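Local atomic coordinates of aminoglycoside N(3)-acetyltransferase, AAC(3)-IVa (Escherichia coli, PDB entry 6MN3), a protein that acetylates the 3-amino group of 2-deoxystreptamine aminoglycosides with acetyl-CoA, and so probably gives resistance to gentamicin, kanamycin, tobramycin, neomycin and apramycin. Residues Ser31-Arg34 / Ser35-Leu39; Tyr5-Arg8 / Lys9-Ile13. All blocks are in the same frame, centred on the assembly; numbering follows the deposited sequence.

Contact 1 of 2, residues Ser31-Arg34 / Ser35-Leu39; sequences SSFR and SVRPL
Phe33 O takes the backbone N-H of Arg37 in a hydrogen bond of 2.8 Å. A second donor, Val36 N, also reaches Phe33 O at 3.1 Å, but its angle of 121° makes that bond weak. One residue earlier, Ser32 O also takes two N-H groups, but here the nearer donor along the chain makes the stronger bond. Ser35 N donates to Ser32 O over 3.0 Å, while Val36 N adds only a weak bond to the same oxygen. Val36 N is therefore divided between two acceptors, both weakly held. Ser35 N has a second acceptor too, since Ser32 OG lies 3.5 Å from Ser35 N in a weak capping bond. Ser32 is thus the N-cap of helix 33-36. This single turn follows strand 26-31 of the central mixed sheet, and Arg37 ends it by leaving helical angles. The next peptide, Arg37-Pro38, is cis. Beyond the turn, Ser32 shares a backbone hydrogen bond with Leu145, and Val36 shares one with His215. The Phe33 ring swings back toward its own carbonyl because CG is anti to the backbone N (chi1 -177°). Arg37 CB then sits over one ring face, 4.2 Å from the Phe33 centroid and displaced toward the rim. This is a CH-pi contact. Leu39 CD1 meets the same ring at CE1 of Phe33, 3.8 Å away, as the two side chains pass in opposite directions. Val87 and Pro43 also touch Phe33. Arg37 bends at chi3 and brings NH2 to 3.8 Å from Arg34 CG. The two guanidinium planes are turned 70° apart, and Arg34 NE stays 5.7 Å from Arg37 NH2.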
loop_
_atom_site.group_PDB
_atom_site.type_symbol
_atom_site.label_atom_id
_atom_site.label_comp_id
_atom_site.label_asym_id
_atom_site.label_seq_id
_atom_site.Cartn_x
_atom_site.Cartn_y
_atom_site.Cartn_z
ATOM N N SER A 31 -3.074 5.483 2.966
ATOM C CA SER A 31 -3.874 6.590 3.466
ATOM C C SER A 31 -3.241 7.929 3.122
ATOM O O SER A 31 -2.027 8.039 2.923
ATOM C CB SER A 31 -4.063 6.496 4.983
ATOM O OG SER A 31 -2.815 6.562 5.649
ATOM N N SER A 32 -4.095 8.947 3.055
ATOM C CA SER A 32 -3.688 10.350 3.003
ATOM C C SER A 32 -4.490 11.062 4.086
ATOM O O SER A 32 -5.692 11.292 3.920
ATOM C CB SER A 32 -3.940 10.960 1.633
ATOM O OG SER A 32 -4.212 12.346 1.749
ATOM N N PHE A 33 -3.829 11.403 5.197
ATOM C CA PHE A 33 -4.546 11.994 6.322
ATOM C C PHE A 33 -5.171 13.332 5.956
ATOM O O PHE A 33 -6.194 13.714 6.534
ATOM C CB PHE A 33 -3.616 12.158 7.524
ATOM C CG PHE A 33 -4.304 12.695 8.747
ATOM C CD1 PHE A 33 -5.178 11.900 9.470
ATOM C CD2 PHE A 33 -4.091 13.999 9.163
ATOM C CE1 PHE A 33 -5.820 12.391 10.590
ATOM C CE2 PHE A 33 -4.732 14.496 10.284
ATOM C CZ PHE A 33 -5.596 13.690 10.997
ATOM N N ARG A 34 -4.578 14.055 5.000
ATOM C CA ARG A 34 -5.164 15.315 4.558
ATOM C C ARG A 34 -6.569 15.117 4.006
ATOM O O ARG A 34 -7.424 15.998 4.151
ATOM C CB ARG A 34 -4.272 15.970 3.502
ATOM C CG ARG A 34 -2.907 16.396 4.014
ATOM C CD ARG A 34 -2.149 17.169 2.952
ATOM N NE ARG A 34 -1.834 16.335 1.794
ATOM C CZ ARG A 34 -1.772 16.786 0.545
ATOM N NH1 ARG A 34 -2.007 18.066 0.284
ATOM N NH2 ARG A 34 -1.478 15.956 -0.448
ATOM N N SER A 35 -6.826 13.970 3.375
ATOM C CA SER A 35 -8.155 13.702 2.838
ATOM C C SER A 35 -9.149 13.339 3.935
ATOM O O SER A 35 -10.330 13.694 3.842
ATOM C CB SER A 35 -8.076 12.584 1.801
ATOM O OG SER A 35 -9.326 12.389 1.165
ATOM N N VAL A 36 -8.695 12.643 4.977
ATOM C CA VAL A 36 -9.604 12.198 6.028
ATOM C C VAL A 36 -9.899 13.331 7.002
ATOM O O VAL A 36 -11.032 13.478 7.475
ATOM C CB VAL A 36 -9.010 10.974 6.745
ATOM C CG1 VAL A 36 -9.978 10.450 7.784
ATOM C CG2 VAL A 36 -8.658 9.892 5.739
ATOM N N ARG A 37 -8.888 14.145 7.313
ATOM C CA ARG A 37 -8.945 15.278 8.232
ATOM C C ARG A 37 -10.121 16.189 7.892
ATOM O O ARG A 37 -10.489 16.311 6.716
ATOM C CB ARG A 37 -7.606 16.029 8.178
ATOM C CG ARG A 37 -7.641 17.509 8.502
ATOM C CD ARG A 37 -6.241 18.068 8.683
ATOM N NE ARG A 37 -5.629 18.421 7.406
ATOM C CZ ARG A 37 -4.506 19.121 7.281
ATOM N NH1 ARG A 37 -3.862 19.548 8.361
ATOM N NH2 ARG A 37 -4.025 19.396 6.076
ATOM N N PRO A 38 -10.751 16.841 8.887
ATOM C CA PRO A 38 -10.423 16.769 10.318
ATOM C C PRO A 38 -11.155 15.683 11.104
ATOM O O PRO A 38 -12.310 15.366 10.828
ATOM C CB PRO A 38 -10.825 18.155 10.826
ATOM C CG PRO A 38 -11.949 18.553 9.946
ATOM C CD PRO A 38 -11.666 17.958 8.592
ATOM N N LEU A 39 -10.452 15.118 12.083
ATOM C CA LEU A 39 -11.012 14.166 13.027
ATOM C C LEU A 39 -10.682 14.612 14.441
ATOM O O LEU A 39 -9.686 15.302 14.675
ATOM C CB LEU A 39 -10.460 12.751 12.821
ATOM C CG LEU A 39 -10.193 12.290 11.395
ATOM C CD1 LEU A 39 -9.299 11.065 11.407
ATOM C CD2 LEU A 39 -11.504 11.997 10.697
#

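Contact 2 of 2, residues Tyr5-Arg8 / Lys9-Ile13; sequences YEWR and KAELI
Glu11 reaches back from the first turn of helix 9-19 to Tyr5 and Arg8. Arg8 is the N-cap and Glu11 is N3. Glu11 OE1 accepts the backbone N-H of Arg8 at 3.0 Å in a nearly straight bond. This is the N3 half of a capping box alone, since the N-cap arginine has no side-chain acceptor to return the bond. The donor comes in on the anti side of OE1, 27° out of the carboxylate plane. CG of Glu11 lies beside its own backbone N (chi1 -64°), and the chain runs extended beyond it, which carries the carboxylate back to the cap. Tyr5 arrives from the opposite direction. Its OH donates to the same Glu11 OE1 over a very short 2.5 Å, so two bonds grip this one oxygen. The carboxylate carbon lies at the edge of the tyrosine ring, in its plane, while the two flat groups stand nearly perpendicular, 82° apart. Tyr5 also turns its ring edge onto the Trp7 indole, with Tyr5 CD2 3.8 Å above one indole face, over its centre. Glu11 CB meets the indole at the edge, 4.0 Å from Trp7 CE3. His215 adds an edge-to-face ring contact with Trp7. The Arg8 side chain runs at a slant to that of Glu11, and Arg8 CG comes within 3.2 Å of Glu11 OE1. Leu12 N donates to Arg8 O in an i to i+4 helical bond. Lys9 NZ forms a salt bridge with Asp41, just ahead of helix 42-54, while Leu12 touches Ala49 of that helix. Leu12 CD2 rests 3.9 Å from Trp7 CB.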
loop_
_atom_site.group_PDB
_atom_site.type_symbol
_atom_site.label_atom_id
_atom_site.label_comp_id
_atom_site.label_asym_id
_atom_site.label_seq_id
_atom_site.Cartn_x
_atom_site.Cartn_y
_atom_site.Cartn_z
ATOM N N TYR A 5 -16.907 19.207 9.718
ATOM C CA TYR A 5 -17.201 18.377 10.878
ATOM C C TYR A 5 -15.976 17.569 11.296
ATOM O O TYR A 5 -15.334 16.920 10.465
ATOM C CB TYR A 5 -18.370 17.444 10.568
ATOM C CG TYR A 5 -18.751 16.532 11.710
ATOM C CD1 TYR A 5 -19.371 17.034 12.846
ATOM C CD2 TYR A 5 -18.494 15.169 11.652
ATOM C CE1 TYR A 5 -19.722 16.206 13.894
ATOM C CE2 TYR A 5 -18.843 14.332 12.693
ATOM C CZ TYR A 5 -19.457 14.856 13.811
ATOM O OH TYR A 5 -19.806 14.027 14.851
ATOM N N GLU A 6 -15.660 17.604 12.589
ATOM C CA GLU A 6 -14.585 16.794 13.154
ATOM C C GLU A 6 -15.159 15.431 13.534
ATOM O O GLU A 6 -15.969 15.324 14.461
ATOM C CB GLU A 6 -13.957 17.494 14.357
ATOM C CG GLU A 6 -13.392 18.874 14.032
ATOM C CD GLU A 6 -12.454 19.399 15.106
ATOM O OE1 GLU A 6 -12.093 18.622 16.015
ATOM O OE2 GLU A 6 -12.079 20.589 15.040
ATOM N N TRP A 7 -14.741 14.392 12.819
ATOM C CA TRP A 7 -15.320 13.067 12.990
ATOM C C TRP A 7 -14.840 12.413 14.280
ATOM O O TRP A 7 -13.650 12.442 14.604
ATOM C CB TRP A 7 -14.970 12.180 11.797
ATOM C CG TRP A 7 -15.644 12.600 10.537
ATOM C CD1 TRP A 7 -15.180 13.494 9.618
ATOM C CD2 TRP A 7 -16.912 12.145 10.050
ATOM N NE1 TRP A 7 -16.079 13.622 8.589
ATOM C CE2 TRP A 7 -17.151 12.806 8.830
ATOM C CE3 TRP A 7 -17.866 11.245 10.526
ATOM C CZ2 TRP A 7 -18.303 12.594 8.082
ATOM C CZ3 TRP A 7 -19.010 11.037 9.781
ATOM C CH2 TRP A 7 -19.219 11.706 8.574
ATOM N N ARG A 8 -15.776 11.816 15.011
ATOM C CA ARG A 8 -15.443 11.104 16.232
ATOM C C ARG A 8 -14.907 9.712 15.910
ATOM O O ARG A 8 -15.167 9.148 14.844
ATOM C CB ARG A 8 -16.666 10.997 17.142
ATOM C CG ARG A 8 -17.335 12.324 17.442
ATOM C CD ARG A 8 -16.615 13.064 18.549
ATOM N NE ARG A 8 -17.178 14.392 18.773
ATOM C CZ ARG A 8 -18.141 14.658 19.649
ATOM N NH1 ARG A 8 -18.652 13.686 20.393
ATOM N NH2 ARG A 8 -18.592 15.897 19.785
ATOM N N LYS A 9 -14.150 9.158 16.860
ATOM C CA LYS A 9 -13.540 7.847 16.658
ATOM C C LYS A 9 -14.597 6.773 16.415
ATOM O O LYS A 9 -14.468 5.960 15.491
ATOM C CB LYS A 9 -12.674 7.482 17.862
ATOM C CG LYS A 9 -11.224 7.918 17.735
ATOM C CD LYS A 9 -10.768 8.696 18.956
ATOM C CE LYS A 9 -10.961 7.891 20.236
ATOM N NZ LYS A 9 -10.519 8.646 21.441
ATOM N N ALA A 10 -15.653 6.756 17.234
ATOM C CA ALA A 10 -16.701 5.755 17.063
ATOM C C ALA A 10 -17.420 5.910 15.727
ATOM O O ALA A 10 -17.869 4.916 15.149
ATOM C CB ALA A 10 -17.696 5.834 18.219
ATOM N N GLU A 11 -17.537 7.138 15.220
ATOM C CA GLU A 11 -18.137 7.328 13.902
ATOM C C GLU A 11 -17.267 6.718 12.812
ATOM O O GLU A 11 -17.781 6.099 11.873
ATOM C CB GLU A 11 -18.360 8.814 13.632
ATOM C CG GLU A 11 -19.342 9.482 14.569
ATOM C CD GLU A 11 -19.575 10.933 14.210
ATOM O OE1 GLU A 11 -18.769 11.786 14.632
ATOM O OE2 GLU A 11 -20.558 11.219 13.495
ATOM N N LEU A 12 -15.947 6.882 12.922
ATOM C CA LEU A 12 -15.046 6.323 11.919
ATOM C C LEU A 12 -15.116 4.800 11.904
ATOM O O LEU A 12 -15.026 4.180 10.838
ATOM C CB LEU A 12 -13.617 6.797 12.180
ATOM C CG LEU A 12 -13.382 8.308 12.122
ATOM C CD1 LEU A 12 -12.069 8.686 12.802
ATOM C CD2 LEU A 12 -13.405 8.800 10.685
ATOM N N ILE A 13 -15.271 4.180 13.076
ATOM C CA ILE A 13 -15.421 2.727 13.129
ATOM C C ILE A 13 -16.673 2.301 12.377
ATOM O O ILE A 13 -16.658 1.323 11.620
ATOM C CB ILE A 13 -15.444 2.234 14.591
ATOM C CG1 ILE A 13 -14.205 2.710 15.349
ATOM C CG2 ILE A 13 -15.521 0.718 14.646
ATOM C CD1 ILE A 13 -14.319 2.540 16.853
#

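Contact 2 closes before contact 1 opens along the chain, and their centres lie 12 Å apart. They meet where the residues after helix 33-36 pass the lead-in to helix 9-19. Pro38 O is 3.3 Å from Trp7 N, a probable hydrogen bond. Leu39 CD2 packs against both sides of contact 2, at 3.6 Å from Trp7 CB and 3.7 Å from Leu12 CD2. Leu39 therefore joins the two, because its CD1 belongs to contact 1. His215 is a neighbour to both. The centre of contact 1 is about 16 Å from the centre of the chain, and that of contact 2 about 23 Å. Both lie away from the zinc site of Cys191, His243, Cys249 and Cys252.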